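Long-range contact in CRISPR-associated endonuclease Cas3-HD (Methanocaldococcus jannaschii, PDB 3S4L), which cuts single-stranded DNA, in a reaction requiring magnesium, and single-stranded RNA as the HD nuclease of CRISPR interference: residues Met87-Tyr98 against Lys148-Phe159. Sequence-based numbering, arbitrary orientation.
Sequences MGFRHELVSAYY and KLKKFDGMIEDF. With CA (calcium ion), chain C.
R90 and K148 join the two backbones just before helix 91-107 begins: R90 N donates to K148 O (3.1 Å), meeting a lone pair in the carbonyl plane. The same oxygen receives a CA-H...O contact from F89, while G88 O takes one from K148 CA; a water between M87 O and K151 N adds another link. Outside this bond K148 and R90 meet through their aliphatic parts, CG to CG at 3.4 Å, and the extended lysine chain carries its NZ to 4.9 Å from R90 NH1. E92 OE2, 2.8 Å from R90 NH1, probably tempers the closeness of two like charges; it sits well out of the guanidinium plane, so this salt bridge is an attraction between charges and no N-H points at it.

Farther in, L93 CD2 packs against both K148 CB and L149 CG. F89 has CG anti to its backbone N (chi1 176°), which carries the ring toward F152, CE1 lying 3.7 Å from F152 CD1. V94 uses both branches: CG2 rests against L149 CD2 and the F152 ring, while CG1 reaches M155 SD tip to tip. L149, F152 and M155 pack on the side of helix 91-107 turned away from the HD-domain metal centre, where H91 NE2 binds calcium at 2.3 Å together with D67, H123 and H124.

At the far end the Y98 ring is covered on both faces: F159 CZ stands 3.6 Å above the centre of one, the two rings meeting obliquely with planes at 54°, and Y97 CD2 lies over the opposite face. M155 slides past Y98 in a Met-aromatic contact, SD lying obliquely 5.4 Å from the ring centroid.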
loop_
_atom_site.group_PDB
_atom_site.type_symbol
_atom_site.label_atom_id
_atom_site.label_comp_id
_atom_site.label_asym_id
_atom_site.label_seq_id
_atom_site.Cartn_x
_atom_site.Cartn_y
_atom_site.Cartn_z
ATOM N N MET A 87 17.747 8.354 -2.196
ATOM C CA MET A 87 18.619 7.964 -1.077
ATOM C C MET A 87 18.062 6.763 -0.308
ATOM O O MET A 87 17.938 6.796 0.928
ATOM C CB MET A 87 18.862 9.144 -0.123
ATOM C CG MET A 87 19.158 10.454 -0.843
ATOM S SD MET A 87 20.797 11.138 -0.536
ATOM C CE MET A 87 20.395 12.526 0.524
ATOM N N GLY A 88 17.721 5.711 -1.049
ATOM C CA GLY A 88 17.201 4.505 -0.440
ATOM C C GLY A 88 15.753 4.609 0.007
ATOM O O GLY A 88 15.158 3.604 0.423
ATOM N N PHE A 89 15.172 5.807 -0.059
ATOM C CA PHE A 89 13.786 5.925 0.369
ATOM C C PHE A 89 12.877 4.960 -0.405
ATOM O O PHE A 89 12.994 4.819 -1.628
ATOM C CB PHE A 89 13.238 7.338 0.244
ATOM C CG PHE A 89 11.776 7.432 0.605
ATOM C CD1 PHE A 89 11.362 7.361 1.941
ATOM C CD2 PHE A 89 10.808 7.558 -0.386
ATOM C CE1 PHE A 89 9.990 7.426 2.287
ATOM C CE2 PHE A 89 9.441 7.644 -0.054
ATOM C CZ PHE A 89 9.025 7.572 1.279
ATOM N N ARG A 90 11.983 4.288 0.316
ATOM C CA ARG A 90 11.063 3.321 -0.304
ATOM C C ARG A 90 9.606 3.668 0.016
ATOM O O ARG A 90 9.131 3.473 1.136
ATOM C CB ARG A 90 11.404 1.904 0.144
ATOM C CG ARG A 90 12.868 1.572 -0.042
ATOM C CD ARG A 90 13.162 0.856 -1.343
ATOM N NE ARG A 90 12.357 1.315 -2.468
ATOM C CZ ARG A 90 11.746 0.500 -3.322
ATOM N NH1 ARG A 90 11.846 -0.815 -3.161
ATOM N NH2 ARG A 90 11.034 0.991 -4.334
ATOM N N HIS A 91 8.914 4.214 -0.978
ATOM C CA HIS A 91 7.550 4.701 -0.805
ATOM C C HIS A 91 6.589 3.639 -0.265
ATOM O O HIS A 91 5.664 3.958 0.492
ATOM C CB HIS A 91 7.016 5.228 -2.131
ATOM C CG HIS A 91 6.881 4.172 -3.183
ATOM N ND1 HIS A 91 7.945 3.683 -3.898
ATOM C CD2 HIS A 91 5.785 3.521 -3.642
ATOM C CE1 HIS A 91 7.523 2.763 -4.751
ATOM N NE2 HIS A 91 6.223 2.649 -4.609
ATOM N N GLU A 92 6.806 2.380 -0.636
ATOM C CA GLU A 92 5.843 1.331 -0.281
ATOM C C GLU A 92 5.716 1.091 1.223
ATOM O O GLU A 92 4.673 0.624 1.695
ATOM C CB GLU A 92 6.121 0.008 -1.017
ATOM C CG GLU A 92 7.471 -0.613 -0.749
ATOM C CD GLU A 92 8.505 -0.235 -1.813
ATOM O OE1 GLU A 92 8.626 0.967 -2.138
ATOM O OE2 GLU A 92 9.187 -1.144 -2.331
ATOM N N LEU A 93 6.773 1.395 1.976
ATOM C CA LEU A 93 6.733 1.220 3.438
ATOM C C LEU A 93 5.779 2.243 4.042
ATOM O O LEU A 93 5.025 1.944 4.967
ATOM C CB LEU A 93 8.124 1.363 4.060
ATOM C CG LEU A 93 9.057 0.143 4.109
ATOM C CD1 LEU A 93 9.249 -0.518 2.767
ATOM C CD2 LEU A 93 10.411 0.564 4.695
ATOM N N VAL A 94 5.820 3.456 3.500
ATOM C CA VAL A 94 4.901 4.508 3.903
ATOM C C VAL A 94 3.483 4.216 3.425
ATOM O O VAL A 94 2.529 4.502 4.140
ATOM C CB VAL A 94 5.333 5.871 3.359
ATOM C CG1 VAL A 94 4.228 6.909 3.593
ATOM C CG2 VAL A 94 6.650 6.276 3.998
ATOM N N SER A 95 3.348 3.646 2.227
ATOM C CA SER A 95 2.037 3.163 1.755
ATOM C C SER A 95 1.441 2.103 2.702
ATOM O O SER A 95 0.262 2.179 3.077
ATOM C CB SER A 95 2.129 2.573 0.337
ATOM O OG SER A 95 2.553 3.513 -0.640
ATOM N N ALA A 96 2.263 1.121 3.076
ATOM C CA ALA A 96 1.825 0.035 3.955
ATOM C C ALA A 96 1.242 0.564 5.257
ATOM O O ALA A 96 0.246 0.036 5.769
ATOM C CB ALA A 96 2.974 -0.939 4.241
ATOM N N TYR A 97 1.871 1.604 5.792
ATOM C CA TYR A 97 1.419 2.224 7.039
ATOM C C TYR A 97 0.023 2.792 6.895
ATOM O O TYR A 97 -0.852 2.458 7.682
ATOM C CB TYR A 97 2.389 3.316 7.495
ATOM C CG TYR A 97 1.910 4.145 8.687
ATOM C CD1 TYR A 97 2.199 3.758 9.994
ATOM C CD2 TYR A 97 1.219 5.340 8.500
ATOM C CE1 TYR A 97 1.794 4.533 11.097
ATOM C CE2 TYR A 97 0.795 6.111 9.589
ATOM C CZ TYR A 97 1.087 5.700 10.883
ATOM O OH TYR A 97 0.673 6.463 11.955
ATOM N N TYR A 98 -0.206 3.633 5.887
ATOM C CA TYR A 98 -1.540 4.213 5.725
ATOM C C TYR A 98 -2.584 3.165 5.311
ATOM O O TYR A 98 -3.758 3.238 5.697
ATOM C CB TYR A 98 -1.530 5.379 4.741
ATOM C CG TYR A 98 -0.905 6.601 5.326
ATOM C CD1 TYR A 98 -1.581 7.354 6.281
ATOM C CD2 TYR A 98 0.375 6.999 4.943
ATOM C CE1 TYR A 98 -0.993 8.481 6.848
ATOM C CE2 TYR A 98 0.964 8.137 5.486
ATOM C CZ TYR A 98 0.278 8.861 6.436
ATOM O OH TYR A 98 0.862 9.968 6.963
ATOM N N LYS A 148 15.466 2.400 4.798
ATOM C CA LYS A 148 14.524 2.740 3.739
ATOM C C LYS A 148 13.626 3.907 4.123
ATOM O O LYS A 148 12.900 4.454 3.293
ATOM C CB LYS A 148 13.704 1.516 3.326
ATOM C CG LYS A 148 14.515 0.393 2.668
ATOM C CD LYS A 148 13.636 -0.878 2.562
ATOM C CE LYS A 148 14.217 -1.926 1.614
ATOM N NZ LYS A 148 13.134 -2.864 1.153
ATOM N N LEU A 149 13.695 4.295 5.388
ATOM C CA LEU A 149 12.895 5.409 5.876
ATOM C C LEU A 149 13.774 6.577 6.315
ATOM O O LEU A 149 13.274 7.638 6.696
ATOM C CB LEU A 149 11.971 4.946 7.006
ATOM C CG LEU A 149 10.851 4.105 6.411
ATOM C CD1 LEU A 149 9.928 3.522 7.470
ATOM C CD2 LEU A 149 10.081 5.001 5.427
ATOM N N LYS A 150 15.085 6.381 6.242
ATOM C CA LYS A 150 16.027 7.402 6.702
ATOM C C LYS A 150 15.646 8.795 6.199
ATOM O O LYS A 150 15.529 9.738 6.987
ATOM C CB LYS A 150 17.455 7.066 6.259
ATOM C CG LYS A 150 18.529 7.938 6.927
ATOM C CD LYS A 150 19.934 7.459 6.570
ATOM C CE LYS A 150 20.987 8.132 7.447
ATOM N NZ LYS A 150 21.035 9.606 7.219
ATOM N N LYS A 151 15.434 8.916 4.888
ATOM C CA LYS A 151 15.147 10.223 4.283
ATOM C C LYS A 151 13.658 10.605 4.251
ATOM O O LYS A 151 13.282 11.572 3.589
ATOM C CB LYS A 151 15.756 10.328 2.878
ATOM C CG LYS A 151 17.259 10.510 2.879
ATOM C CD LYS A 151 17.665 11.492 3.967
ATOM C CE LYS A 151 19.080 12.021 3.783
ATOM N NZ LYS A 151 19.305 13.228 4.639
ATOM N N PHE A 152 12.810 9.869 4.963
ATOM C CA PHE A 152 11.403 10.263 5.022
ATOM C C PHE A 152 11.265 11.578 5.792
ATOM O O PHE A 152 11.746 11.701 6.920
ATOM C CB PHE A 152 10.527 9.177 5.654
ATOM C CG PHE A 152 9.064 9.562 5.770
ATOM C CD1 PHE A 152 8.258 9.647 4.633
ATOM C CD2 PHE A 152 8.489 9.822 7.013
ATOM C CE1 PHE A 152 6.910 9.998 4.733
ATOM C CE2 PHE A 152 7.140 10.165 7.123
ATOM C CZ PHE A 152 6.347 10.260 5.979
ATOM N N ASP A 153 10.611 12.560 5.177
ATOM C CA ASP A 153 10.446 13.873 5.797
ATOM C C ASP A 153 9.010 14.371 5.677
ATOM O O ASP A 153 8.772 15.551 5.394
ATOM C CB ASP A 153 11.393 14.881 5.154
ATOM C CG ASP A 153 11.168 15.026 3.650
ATOM O OD1 ASP A 153 10.592 14.105 3.014
ATOM O OD2 ASP A 153 11.578 16.070 3.111
ATOM N N GLY A 154 8.055 13.463 5.878
ATOM C CA GLY A 154 6.647 13.822 5.938
ATOM C C GLY A 154 5.914 13.811 4.602
ATOM O O GLY A 154 6.520 13.816 3.531
ATOM N N MET A 155 4.591 13.803 4.676
ATOM C CA MET A 155 3.751 13.889 3.494
ATOM C C MET A 155 3.662 15.333 3.010
ATOM O O MET A 155 3.993 16.263 3.752
ATOM C CB MET A 155 2.355 13.325 3.805
ATOM C CG MET A 155 2.406 11.958 4.477
ATOM S SD MET A 155 3.465 10.800 3.568
ATOM C CE MET A 155 2.298 10.230 2.303
ATOM N N ILE A 156 3.225 15.511 1.764
ATOM C CA ILE A 156 2.989 16.845 1.222
ATOM C C ILE A 156 1.900 17.567 2.034
ATOM O O ILE A 156 1.207 16.950 2.836
ATOM C CB ILE A 156 2.630 16.806 -0.297
ATOM C CG1 ILE A 156 1.573 15.744 -0.591
ATOM C CG2 ILE A 156 3.850 16.505 -1.139
ATOM C CD1 ILE A 156 0.159 16.214 -0.380
ATOM N N GLU A 157 1.768 18.875 1.836
ATOM C CA GLU A 157 0.792 19.684 2.561
ATOM C C GLU A 157 -0.651 19.278 2.241
ATOM O O GLU A 157 -1.496 19.192 3.138
ATOM C CB GLU A 157 1.004 21.166 2.224
ATOM C CG GLU A 157 0.106 22.116 2.989
ATOM C CD GLU A 157 -0.026 23.468 2.310
ATOM O OE1 GLU A 157 0.967 24.236 2.291
ATOM O OE2 GLU A 157 -1.130 23.761 1.791
ATOM N N ASP A 158 -0.925 19.034 0.963
ATOM C CA ASP A 158 -2.269 18.680 0.513
ATOM C C ASP A 158 -2.739 17.312 1.023
ATOM O O ASP A 158 -3.867 16.912 0.756
ATOM C CB ASP A 158 -2.347 18.669 -1.028
ATOM C CG ASP A 158 -2.052 20.028 -1.659
ATOM O OD1 ASP A 158 -2.015 21.053 -0.937
ATOM O OD2 ASP A 158 -1.868 20.073 -2.898
ATOM N N PHE A 159 -1.889 16.605 1.763
ATOM C CA PHE A 159 -2.076 15.165 1.989
ATOM C C PHE A 159 -3.472 14.710 2.415
ATOM O O PHE A 159 -4.068 13.841 1.771
ATOM C CB PHE A 159 -1.057 14.617 2.987
ATOM C CG PHE A 159 -1.204 13.147 3.228
ATOM C CD1 PHE A 159 -1.037 12.246 2.178
ATOM C CD2 PHE A 159 -1.534 12.660 4.494
ATOM C CE1 PHE A 159 -1.179 10.874 2.386
ATOM C CE2 PHE A 159 -1.682 11.286 4.717
ATOM C CZ PHE A 159 -1.498 10.388 3.659
HETATM CA CA CA C . 4.951 1.583 -6.210
HETATM O O HOH W 1 15.848 6.701 3.064
HETATM O O HOH W 2 5.551 3.118 -8.502
HETATM O O HOH W 3 3.416 1.141 -7.892
#